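Local atomic coordinates of alanine racemase (PDB entry 4QHR), a protein that belongs to the alanine racemase family and pairs an N-terminal TIM-barrel domain with a mostly beta-stranded C-terminal domain in a two-chain assembly. Residues V75-V81 and K94-H100; C154-F160 and I187-N193; M234-I240 and G317-W323; I271-Y277 and V300-I305. All coordinates share one frame; numbering follows the deposited sequence.

Contact 1: V75-V81 and K94-H100; sequences VTLIEGV and KFECVIH
V75, T76 and L77 run next to F95, E96 and C97 as neighbouring parallel strands. Three backbone hydrogen bonds join the segments. E96 N gives to V75 O at 2.9 Å, and E96 O takes L77 N at 2.8 Å, so E96 bonds to the residues on both sides of T76. V98 N then gives to L77 O at 3.1 Å. L77 O accepts a second bond, from G80 N, in the type I turn that runs from L77 to G80. The two donors reach this oxygen from opposite faces of its plane.

Apolar contacts fill the face that carries V75, L77, F95 and C97. V75 and F95 point the same way, side by side, with V75 CB 3.6 Å from F95 CD1. L77 spreads its two methyls: CD2 reaches the F95 ring, and CD1 lies 4.1 Å from C97 SG. V81 CG1 meets the same sulfur. Off this face, V98 points at the turn, its CG2 3.5 Å from I78 O.

Waters add polar links. One joins V75 N to K94 O, and another joins V81 N to V98 O. A third bridges E79 O and H100 NE2. H100 holds CG between its backbone N and carbonyl carbon (chi1 62°), which brings the ring edge to E79 O. The E96 carboxylate is held by W123 and by a salt bridge to K121.

The pair belongs to a beta-alpha-beta unit of the TIM barrel, connected by helix 87-92. Strands 54-57 and 122-125 flank it. Helix 60-68 packs on V75 and F95, while W123 touches T76 and V98.

Contact 2: C154-F160 and I187-N193; sequences CVLAMHF and ILASCCN
H159 and N193 meet through different first torsions: H159 CG is anti to its backbone N (chi1 -162°), while chi1 of 58° folds the N193 amide over its own backbone. The ring and the amide cross with their planes 83° apart, and H159 CE1 lies 3.5 Å from N193 ND2. This is the C-terminal end of a parallel strand pair in the TIM barrel. Strands 154-157 and 188-190 form a beta-alpha-beta unit with helix 168-184.

Three backbone bonds hold the pair. L156 N gives to L188 O at 2.9 Å, S190 N to L156 O at 2.9 Å, and M158 N to S190 O at 3.1 Å. Beyond the last bond the strands part, and a water links F160 N to C191 O. Another joins C154 O to L188 N.

I187 CD1 packs on C154 CB and L156 CB, on a side that helix 139-149 also touches. S190 OG is taken up by Y207 and R209. N193 is the N-cap of helix 194-199, with OD1 bonded to A196 N.

M158 CE stands 3.6 Å above one face of the F160 ring, toward the rim, and C191 SG comes obliquely to within 4.1 Å of F160 CE2.

Contact 3: M234-I240 and G317-W323; sequences MTFTAEI and GTQVELW
F236 packs against both L322 and W323, and its side chain can be followed outward from CB. CB sits over the five-membered ring of W323, 3.9 Å from the centroid. CG is next to L322 CD1. CD2 comes over the six-membered ring of W323 and lies 3.5 Å from W323 CH2. CE2 is between W323 CH2 and L322 CD1. CZ, the tip, reaches I271. The ring is placed this way because CG is anti to the backbone N (chi1 -176°). The result is an edge-to-face pair, with the edge of F236 toward the face of W323 and the planes at 59°. L322 CD1 adds a CH-pi contact over the centre of one F236 face, 3.9 Å from the centroid.

M234 SD lies at the edge of the W323 ring, a Met-aromatic contact, and takes a weak hydrogen bond from W323 NE1 at 3.5 Å.

The backbone explains why two residues meet F236. F236 N gives to W323 O at 2.7 Å, and F236 O takes L322 N at 2.7 Å together with a weak bond from W323 N. Beyond this point A238 and V320 exchange two bonds. At the far end I240 N gives to T318 O, while I240 O takes G317 N. I240 CG1 packs on V320 CG2 at 3.8 Å. T237, E239, Q319 and E321 line the other face, where E321 is bonded to H326.

Strand 4-8 also pairs with strand 234-246. The arrangement is a classic beta bulge in the antiparallel part of the C-terminal domain's sheet, with L322 and W323 both opposite F236.

Contact 4: I271-Y277 and V300-I305; sequences IGYGDGY and VSMDMI
Y273 lies flat against the backbone of M302. M302 CA stands over the centre of one ring face, 3.6 Å from the centroid, in a CH-pi contact. V300 O comes to the ring edge instead, near its plane. The M302 side chain crosses the ring obliquely. It runs out extended and bends only at chi3 (-68°), so that its CE comes 3.7 Å from Y273 CE1.

I271 and I305 lie side by side and point the same way, with I271 CG2 3.8 Å from I305 CD1. Y277 stands at about a right angle to both V300 and I305. Its CE2 is 4.0 Å from I305 CD1, and V300 CG1 meets the ring edge.

Two loops of the C-terminal domain's sheet meet here, one after strand 264-269, the other between strands 292-297 and 305-308. Two backbone bonds fix the loops to each other. Y273 N gives to S301 O at 3.0 Å. G274 N gives to M302 O at 2.7 Å, in the carbonyl plane and on a lone pair. Each loop is braced from within: D275 OD2 takes G272 N at 2.9 Å, and S301 OG gives to M304 O.

At the dimer interface, Y341 of the second subunit packs on Y273, and R132 of that subunit on S301 and M304.

Two buried acids sit near each other, with D275 OD2 5.4 Å from D303 OD1. R350 forms salt bridges with both, and R2 forms one with D275. The two arginines should offset the repulsion of the like charges and tie these loops to both ends of the chain.

How the contacts relate
Contacts 1 and 2 lie in the N-terminal TIM barrel and share its parallel sheet. Their centres are 13 Å apart, and strand 122-125 runs between them. They follow one another along the chain. Contacts 3 and 4 lie in the C-terminal domain, on the other side of the chain's centre. Their centres are 12 Å apart, and they touch: Y277 and I271 pack on L322. Contact 4 falls in the chain between the two segments of contact 3. The two pairs are 37 to 40 Å apart, centre to centre. Across the dimer, contact 1 of one chain meets contact 4 of the other: E79 packs on D303 of the second subunit.

Contact 1: V75-V81 and K94-H100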
# COMPACT_ATOMS: atom_id res chain seq x y z
N VAL A 75 -0.63 -26.38 8.02
CA VAL A 75 -0.91 -24.94 8.02
C VAL A 75 -1.54 -24.66 9.36
O VAL A 75 -2.39 -25.42 9.78
CB VAL A 75 -1.86 -24.51 6.88
CG1 VAL A 75 -2.31 -23.06 7.06
CG2 VAL A 75 -1.15 -24.59 5.55
N THR A 76 -1.12 -23.59 10.02
CA THR A 76 -1.74 -23.17 11.28
C THR A 76 -2.51 -21.87 11.05
O THR A 76 -1.95 -20.89 10.51
CB THR A 76 -0.70 -23.01 12.37
OG1 THR A 76 -0.13 -24.30 12.62
CG2 THR A 76 -1.36 -22.55 13.65
N LEU A 77 -3.80 -21.87 11.39
CA LEU A 77 -4.61 -20.64 11.36
C LEU A 77 -4.33 -19.92 12.66
O LEU A 77 -4.87 -20.29 13.73
CB LEU A 77 -6.11 -20.90 11.19
CG LEU A 77 -6.45 -21.87 10.03
CD1 LEU A 77 -7.93 -22.21 9.97
CD2 LEU A 77 -5.93 -21.35 8.69
N ILE A 78 -3.50 -18.88 12.59
CA ILE A 78 -2.94 -18.31 13.84
C ILE A 78 -3.92 -17.49 14.67
O ILE A 78 -3.61 -17.12 15.78
CB ILE A 78 -1.66 -17.49 13.50
CG1 ILE A 78 -0.59 -17.51 14.61
CG2 ILE A 78 -2.01 -16.07 13.13
CD1 ILE A 78 0.05 -18.87 14.86
N GLU A 79 -5.10 -17.16 14.13
CA GLU A 79 -6.15 -16.50 14.86
C GLU A 79 -7.34 -17.40 14.96
O GLU A 79 -8.38 -16.96 15.41
CB GLU A 79 -6.59 -15.24 14.13
CG GLU A 79 -5.49 -14.23 13.92
CD GLU A 79 -6.02 -12.90 13.30
OE1 GLU A 79 -7.26 -12.63 13.32
OE2 GLU A 79 -5.18 -12.10 12.79
N GLY A 80 -7.19 -18.66 14.52
CA GLY A 80 -8.31 -19.62 14.52
C GLY A 80 -9.39 -19.27 13.51
O GLY A 80 -9.13 -18.54 12.55
N VAL A 81 -10.60 -19.76 13.73
CA VAL A 81 -11.71 -19.50 12.79
C VAL A 81 -12.54 -18.31 13.29
O VAL A 81 -12.67 -18.09 14.51
CB VAL A 81 -12.56 -20.73 12.52
CG1 VAL A 81 -11.66 -21.85 11.98
CG2 VAL A 81 -13.32 -21.18 13.75
N LYS A 94 -6.84 -30.08 6.58
CA LYS A 94 -5.81 -30.28 7.61
C LYS A 94 -5.11 -28.98 8.09
O LYS A 94 -3.87 -28.88 8.12
CB LYS A 94 -4.77 -31.28 7.16
CG LYS A 94 -5.36 -32.68 6.98
CD LYS A 94 -4.26 -33.64 6.56
CE LYS A 94 -4.77 -35.08 6.57
NZ LYS A 94 -4.21 -35.80 5.38
N PHE A 95 -5.92 -28.01 8.47
CA PHE A 95 -5.45 -26.76 9.04
C PHE A 95 -5.62 -26.82 10.56
O PHE A 95 -6.75 -26.96 11.07
CB PHE A 95 -6.29 -25.59 8.53
CG PHE A 95 -6.17 -25.29 7.07
CD1 PHE A 95 -5.17 -25.77 6.30
CD2 PHE A 95 -7.09 -24.47 6.48
CE1 PHE A 95 -5.09 -25.48 4.98
CE2 PHE A 95 -7.02 -24.16 5.14
CZ PHE A 95 -6.02 -24.66 4.40
N GLU A 96 -4.54 -26.71 11.32
CA GLU A 96 -4.66 -26.70 12.75
C GLU A 96 -5.11 -25.30 13.15
O GLU A 96 -4.67 -24.31 12.56
CB GLU A 96 -3.33 -27.03 13.40
CG GLU A 96 -2.89 -28.45 13.09
CD GLU A 96 -1.65 -28.86 13.81
OE1 GLU A 96 -0.88 -27.97 14.24
OE2 GLU A 96 -1.49 -30.09 13.98
N CYS A 97 -5.95 -25.23 14.17
CA CYS A 97 -6.53 -23.98 14.62
C CYS A 97 -5.98 -23.53 15.93
O CYS A 97 -5.90 -24.31 16.88
CB CYS A 97 -8.04 -24.11 14.79
SG CYS A 97 -8.87 -24.43 13.24
N VAL A 98 -5.62 -22.25 15.97
CA VAL A 98 -5.51 -21.55 17.21
C VAL A 98 -6.92 -21.36 17.77
O VAL A 98 -7.86 -21.06 17.03
CB VAL A 98 -4.84 -20.18 17.04
CG1 VAL A 98 -5.30 -19.21 18.11
CG2 VAL A 98 -3.34 -20.34 17.11
N ILE A 99 -7.09 -21.53 19.08
CA ILE A 99 -8.26 -21.00 19.75
C ILE A 99 -7.80 -19.95 20.77
O ILE A 99 -6.79 -20.10 21.46
CB ILE A 99 -9.17 -22.09 20.41
CG1 ILE A 99 -8.50 -22.79 21.57
CG2 ILE A 99 -9.69 -23.06 19.36
CD1 ILE A 99 -9.44 -23.59 22.45
N HIS A 100 -8.54 -18.86 20.83
CA HIS A 100 -8.17 -17.75 21.71
C HIS A 100 -9.36 -17.25 22.57
O HIS A 100 -9.15 -16.42 23.43
CB HIS A 100 -7.52 -16.59 20.93
CG HIS A 100 -8.42 -15.98 19.91
ND1 HIS A 100 -9.43 -15.10 20.25
CD2 HIS A 100 -8.49 -16.14 18.57
CE1 HIS A 100 -10.06 -14.74 19.16
NE2 HIS A 100 -9.54 -15.38 18.12
O HOH W 1 -1.80 -28.48 9.78
O HOH W 2 0.05 -26.92 11.60
O HOH W 3 -10.61 -14.81 15.68
O HOH W 4 -10.49 -21.48 15.99

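Contact 2: C154-F160 and I187-N193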
# COMPACT_ATOMS: atom_id res chain seq x y z
N CYS A 154 -2.59 -30.62 22.41
CA CYS A 154 -2.52 -29.16 22.50
C CYS A 154 -1.13 -28.59 22.25
O CYS A 154 -0.09 -29.27 22.46
CB CYS A 154 -2.91 -28.70 23.91
SG CYS A 154 -4.59 -29.05 24.34
N VAL A 155 -1.09 -27.33 21.83
CA VAL A 155 0.16 -26.57 21.82
C VAL A 155 -0.09 -25.29 22.58
O VAL A 155 -0.96 -24.54 22.18
CB VAL A 155 0.63 -26.20 20.40
CG1 VAL A 155 1.90 -25.39 20.46
CG2 VAL A 155 0.79 -27.44 19.56
N LEU A 156 0.61 -25.04 23.65
CA LEU A 156 0.54 -23.77 24.37
C LEU A 156 1.25 -22.74 23.54
O LEU A 156 2.47 -22.86 23.27
CB LEU A 156 1.22 -23.88 25.73
CG LEU A 156 1.28 -22.61 26.59
CD1 LEU A 156 -0.13 -22.10 26.88
CD2 LEU A 156 2.00 -22.94 27.89
N ALA A 157 0.52 -21.69 23.17
CA ALA A 157 1.04 -20.64 22.29
C ALA A 157 0.96 -19.27 22.94
O ALA A 157 -0.07 -18.88 23.48
CB ALA A 157 0.31 -20.62 20.96
N MET A 158 2.05 -18.55 22.89
CA MET A 158 2.06 -17.14 23.22
C MET A 158 2.83 -16.32 22.17
O MET A 158 3.66 -16.86 21.43
CB MET A 158 2.72 -16.96 24.55
CG MET A 158 2.45 -15.62 25.20
SD MET A 158 3.55 -15.48 26.60
CE MET A 158 5.21 -15.55 25.87
N HIS A 159 2.53 -15.01 22.12
CA HIS A 159 3.26 -14.07 21.31
C HIS A 159 3.76 -12.96 22.25
O HIS A 159 3.03 -12.47 23.10
CB HIS A 159 2.37 -13.55 20.19
CG HIS A 159 3.13 -12.91 19.05
ND1 HIS A 159 4.18 -13.54 18.40
CD2 HIS A 159 2.97 -11.71 18.44
CE1 HIS A 159 4.63 -12.74 17.44
NE2 HIS A 159 3.91 -11.63 17.45
N PHE A 160 5.02 -12.59 22.08
CA PHE A 160 5.64 -11.51 22.85
C PHE A 160 5.20 -10.18 22.33
O PHE A 160 5.10 -9.99 21.11
CB PHE A 160 7.15 -11.61 22.76
CG PHE A 160 7.71 -12.58 23.74
CD1 PHE A 160 7.67 -12.28 25.09
CD2 PHE A 160 8.21 -13.80 23.33
CE1 PHE A 160 8.15 -13.18 26.03
CE2 PHE A 160 8.70 -14.71 24.27
CZ PHE A 160 8.67 -14.38 25.62
N ILE A 187 3.17 -30.86 27.73
CA ILE A 187 2.51 -30.15 26.63
C ILE A 187 3.54 -29.57 25.66
O ILE A 187 4.62 -29.15 26.06
CB ILE A 187 1.50 -29.10 27.17
CG1 ILE A 187 0.55 -28.57 26.09
CG2 ILE A 187 2.18 -27.93 27.92
CD1 ILE A 187 -0.45 -27.56 26.63
N LEU A 188 3.17 -29.54 24.37
CA LEU A 188 3.97 -28.86 23.41
C LEU A 188 3.82 -27.36 23.65
O LEU A 188 2.80 -26.88 24.19
CB LEU A 188 3.50 -29.20 21.99
CG LEU A 188 3.59 -30.67 21.62
CD1 LEU A 188 2.69 -30.96 20.42
CD2 LEU A 188 5.02 -31.13 21.40
N ALA A 189 4.83 -26.63 23.21
CA ALA A 189 4.83 -25.20 23.37
C ALA A 189 5.53 -24.44 22.23
O ALA A 189 6.42 -24.95 21.58
CB ALA A 189 5.47 -24.83 24.67
N SER A 190 5.10 -23.18 22.07
CA SER A 190 5.57 -22.30 21.00
C SER A 190 5.41 -20.84 21.43
O SER A 190 4.28 -20.36 21.74
CB SER A 190 4.72 -22.49 19.75
OG SER A 190 5.22 -21.70 18.63
N CYS A 191 6.53 -20.12 21.42
CA CYS A 191 6.42 -18.68 21.67
C CYS A 191 7.38 -17.73 20.95
O CYS A 191 7.20 -16.54 21.05
CB CYS A 191 6.48 -18.43 23.15
SG CYS A 191 8.11 -18.72 23.81
N CYS A 192 8.38 -18.23 20.23
CA CYS A 192 9.34 -17.35 19.58
C CYS A 192 8.94 -16.85 18.19
O CYS A 192 8.78 -17.65 17.23
CB CYS A 192 10.72 -18.03 19.48
SG CYS A 192 11.40 -18.50 21.10
N ASN A 193 8.82 -15.54 18.10
CA ASN A 193 8.82 -14.81 16.81
C ASN A 193 10.28 -14.61 16.39
O ASN A 193 11.17 -15.18 17.02
CB ASN A 193 8.01 -13.52 16.92
CG ASN A 193 8.52 -12.57 18.02
OD1 ASN A 193 9.55 -12.81 18.66
ND2 ASN A 193 7.80 -11.50 18.24
O HOH W 5 0.93 -31.38 23.90
O HOH W 6 7.49 -9.11 20.16
O HOH W 7 6.22 -14.08 19.99

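Contact 3: M234-I240 and G317-W323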
# COMPACT_ATOMS: atom_id res chain seq x y z
N MET A 234 13.41 -9.04 -0.99
CA MET A 234 12.78 -8.15 -1.95
C MET A 234 13.71 -7.02 -2.39
O MET A 234 14.25 -6.30 -1.54
CB MET A 234 11.51 -7.50 -1.35
CG MET A 234 10.75 -6.65 -2.34
SD MET A 234 9.31 -5.72 -1.77
CE MET A 234 8.27 -7.02 -1.08
N THR A 235 13.81 -6.84 -3.71
CA THR A 235 14.31 -5.59 -4.29
C THR A 235 13.18 -4.87 -5.03
O THR A 235 12.48 -5.46 -5.90
CB THR A 235 15.49 -5.86 -5.22
OG1 THR A 235 16.44 -6.64 -4.50
CG2 THR A 235 16.16 -4.53 -5.59
N PHE A 236 13.00 -3.59 -4.71
CA PHE A 236 11.91 -2.78 -5.30
C PHE A 236 12.62 -1.74 -6.18
O PHE A 236 13.38 -0.91 -5.67
CB PHE A 236 11.10 -2.15 -4.15
CG PHE A 236 9.87 -1.35 -4.55
CD1 PHE A 236 9.14 -1.57 -5.74
CD2 PHE A 236 9.39 -0.39 -3.68
CE1 PHE A 236 8.00 -0.81 -6.03
CE2 PHE A 236 8.27 0.37 -3.96
CZ PHE A 236 7.59 0.17 -5.14
N THR A 237 12.39 -1.82 -7.49
CA THR A 237 13.01 -0.90 -8.46
C THR A 237 12.07 -0.08 -9.34
O THR A 237 10.90 -0.39 -9.51
CB THR A 237 14.04 -1.62 -9.38
OG1 THR A 237 13.37 -2.40 -10.38
CG2 THR A 237 15.00 -2.47 -8.53
N ALA A 238 12.61 1.00 -9.91
CA ALA A 238 11.96 1.78 -10.95
C ALA A 238 13.08 2.40 -11.84
O ALA A 238 14.23 2.02 -11.73
CB ALA A 238 11.02 2.83 -10.34
N GLU A 239 12.74 3.29 -12.74
CA GLU A 239 13.71 3.88 -13.65
C GLU A 239 13.55 5.39 -13.74
O GLU A 239 12.48 5.98 -13.46
CB GLU A 239 13.58 3.26 -15.08
CG GLU A 239 14.27 1.90 -15.19
CD GLU A 239 14.13 1.32 -16.58
OE1 GLU A 239 13.72 2.08 -17.51
OE2 GLU A 239 14.42 0.12 -16.73
N ILE A 240 14.65 6.00 -14.12
CA ILE A 240 14.66 7.43 -14.45
C ILE A 240 13.90 7.73 -15.74
O ILE A 240 14.20 7.17 -16.77
CB ILE A 240 16.07 8.00 -14.49
CG1 ILE A 240 16.59 8.01 -13.05
CG2 ILE A 240 16.04 9.41 -15.07
CD1 ILE A 240 18.06 8.38 -12.88
N GLY A 317 16.37 5.93 -18.34
CA GLY A 317 16.36 4.47 -18.26
C GLY A 317 17.21 3.89 -17.16
O GLY A 317 17.15 2.69 -16.94
N THR A 318 18.02 4.70 -16.48
CA THR A 318 18.87 4.19 -15.40
C THR A 318 17.98 3.64 -14.29
O THR A 318 16.97 4.26 -13.94
CB THR A 318 19.74 5.27 -14.82
OG1 THR A 318 20.77 5.58 -15.75
CG2 THR A 318 20.33 4.92 -13.48
N GLN A 319 18.41 2.49 -13.77
CA GLN A 319 17.67 1.70 -12.82
C GLN A 319 17.90 2.30 -11.46
O GLN A 319 18.96 2.70 -11.15
CB GLN A 319 18.11 0.21 -12.85
CG GLN A 319 17.16 -0.69 -13.66
CD GLN A 319 17.06 -2.09 -13.06
OE1 GLN A 319 17.86 -2.96 -13.41
NE2 GLN A 319 16.06 -2.33 -12.15
N VAL A 320 16.86 2.38 -10.67
CA VAL A 320 16.89 3.03 -9.37
C VAL A 320 16.29 2.06 -8.33
O VAL A 320 15.17 1.54 -8.55
CB VAL A 320 16.03 4.31 -9.40
CG1 VAL A 320 15.94 4.96 -8.01
CG2 VAL A 320 16.61 5.30 -10.40
N GLU A 321 17.03 1.79 -7.27
CA GLU A 321 16.61 0.88 -6.23
C GLU A 321 15.95 1.64 -5.08
O GLU A 321 16.58 2.50 -4.44
CB GLU A 321 17.80 0.07 -5.70
CG GLU A 321 17.44 -0.85 -4.52
CD GLU A 321 18.66 -1.63 -4.04
OE1 GLU A 321 19.46 -2.03 -4.93
OE2 GLU A 321 18.85 -1.81 -2.82
N LEU A 322 14.69 1.31 -4.80
CA LEU A 322 13.97 1.96 -3.72
C LEU A 322 14.24 1.24 -2.41
O LEU A 322 14.46 1.87 -1.39
CB LEU A 322 12.50 2.02 -4.04
CG LEU A 322 12.38 2.71 -5.39
CD1 LEU A 322 11.17 2.19 -6.08
CD2 LEU A 322 12.47 4.22 -5.24
N TRP A 323 14.30 -0.08 -2.45
CA TRP A 323 14.94 -0.81 -1.40
C TRP A 323 15.32 -2.16 -1.91
O TRP A 323 14.80 -2.61 -2.95
CB TRP A 323 14.06 -0.89 -0.16
CG TRP A 323 12.69 -1.52 -0.30
CD1 TRP A 323 12.40 -2.87 -0.37
CD2 TRP A 323 11.45 -0.85 -0.23
NE1 TRP A 323 11.03 -3.04 -0.39
CE2 TRP A 323 10.44 -1.81 -0.32
CE3 TRP A 323 11.08 0.50 -0.15
CZ2 TRP A 323 9.08 -1.48 -0.31
CZ3 TRP A 323 9.73 0.82 -0.13
CH2 TRP A 323 8.76 -0.18 -0.20
O HOH W 8 17.05 0.63 -18.45

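Contact 4: I271-Y277 and V300-I305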
# COMPACT_ATOMS: atom_id res chain seq x y z
N ILE A 271 8.22 5.89 -9.85
CA ILE A 271 7.53 5.25 -8.71
C ILE A 271 6.89 6.31 -7.86
O ILE A 271 7.40 7.45 -7.83
CB ILE A 271 8.53 4.46 -7.89
CG1 ILE A 271 7.83 3.27 -7.26
CG2 ILE A 271 9.20 5.32 -6.79
CD1 ILE A 271 7.52 2.18 -8.25
N GLY A 272 5.79 5.97 -7.18
CA GLY A 272 5.22 6.87 -6.18
C GLY A 272 4.33 6.10 -5.23
O GLY A 272 4.37 4.86 -5.21
N TYR A 273 3.49 6.80 -4.47
CA TYR A 273 2.71 6.12 -3.48
C TYR A 273 1.62 5.29 -4.06
O TYR A 273 1.12 4.42 -3.37
CB TYR A 273 2.19 7.02 -2.34
CG TYR A 273 1.26 8.11 -2.82
CD1 TYR A 273 -0.06 7.87 -3.09
CD2 TYR A 273 1.73 9.42 -2.95
CE1 TYR A 273 -0.92 8.90 -3.52
CE2 TYR A 273 0.91 10.43 -3.34
CZ TYR A 273 -0.38 10.17 -3.66
OH TYR A 273 -1.14 11.26 -4.11
N GLY A 274 1.28 5.52 -5.34
CA GLY A 274 0.36 4.66 -6.08
C GLY A 274 0.92 3.30 -6.40
O GLY A 274 0.15 2.37 -6.78
N ASP A 275 2.25 3.16 -6.28
CA ASP A 275 2.90 1.85 -6.33
C ASP A 275 3.15 1.24 -4.96
O ASP A 275 3.55 0.09 -4.87
CB ASP A 275 4.23 1.97 -7.02
CG ASP A 275 4.10 2.56 -8.34
OD1 ASP A 275 3.74 1.76 -9.24
OD2 ASP A 275 4.30 3.81 -8.46
N GLY A 276 2.91 2.02 -3.93
CA GLY A 276 3.21 1.62 -2.56
C GLY A 276 4.54 2.15 -2.05
O GLY A 276 4.94 1.79 -0.96
N TYR A 277 5.22 3.03 -2.79
CA TYR A 277 6.36 3.72 -2.22
C TYR A 277 5.85 4.81 -1.26
O TYR A 277 4.98 5.58 -1.65
CB TYR A 277 7.18 4.35 -3.34
CG TYR A 277 8.52 4.90 -2.88
CD1 TYR A 277 9.57 4.05 -2.54
CD2 TYR A 277 8.73 6.23 -2.77
CE1 TYR A 277 10.80 4.54 -2.12
CE2 TYR A 277 9.97 6.75 -2.38
CZ TYR A 277 10.99 5.90 -2.04
OH TYR A 277 12.21 6.43 -1.65
N VAL A 300 6.77 13.21 -2.56
CA VAL A 300 6.47 12.00 -3.34
C VAL A 300 5.04 12.13 -3.88
O VAL A 300 4.10 12.36 -3.11
CB VAL A 300 6.62 10.75 -2.43
CG1 VAL A 300 6.08 9.47 -3.06
CG2 VAL A 300 8.05 10.62 -1.97
N SER A 301 4.86 11.95 -5.18
CA SER A 301 3.50 12.01 -5.74
C SER A 301 2.96 10.58 -5.97
O SER A 301 3.59 9.60 -5.59
CB SER A 301 3.51 12.87 -7.02
OG SER A 301 4.21 12.25 -8.05
N MET A 302 1.78 10.50 -6.56
CA MET A 302 1.16 9.21 -6.77
C MET A 302 2.04 8.32 -7.63
O MET A 302 2.18 7.18 -7.31
CB MET A 302 -0.24 9.36 -7.35
CG MET A 302 -1.04 8.04 -7.32
SD MET A 302 -2.76 8.32 -7.79
CE MET A 302 -3.31 9.29 -6.38
N ASP A 303 2.60 8.87 -8.73
CA ASP A 303 3.29 8.14 -9.77
C ASP A 303 4.76 8.44 -9.96
O ASP A 303 5.45 7.73 -10.73
CB ASP A 303 2.62 8.43 -11.10
CG ASP A 303 1.13 8.19 -11.06
OD1 ASP A 303 0.62 7.23 -10.46
OD2 ASP A 303 0.45 9.01 -11.66
N MET A 304 5.28 9.42 -9.26
CA MET A 304 6.63 9.89 -9.51
C MET A 304 7.31 10.42 -8.25
O MET A 304 6.62 10.90 -7.34
CB MET A 304 6.59 11.04 -10.48
CG MET A 304 6.41 10.64 -11.91
SD MET A 304 6.19 12.09 -12.99
CE MET A 304 4.48 12.54 -12.74
N ILE A 305 8.64 10.28 -8.22
CA ILE A 305 9.48 10.93 -7.23
C ILE A 305 10.62 11.67 -7.92
O ILE A 305 10.99 11.37 -9.09
CB ILE A 305 10.04 9.95 -6.12
CG1 ILE A 305 11.07 8.97 -6.70
CG2 ILE A 305 8.93 9.23 -5.42
CD1 ILE A 305 11.70 7.98 -5.73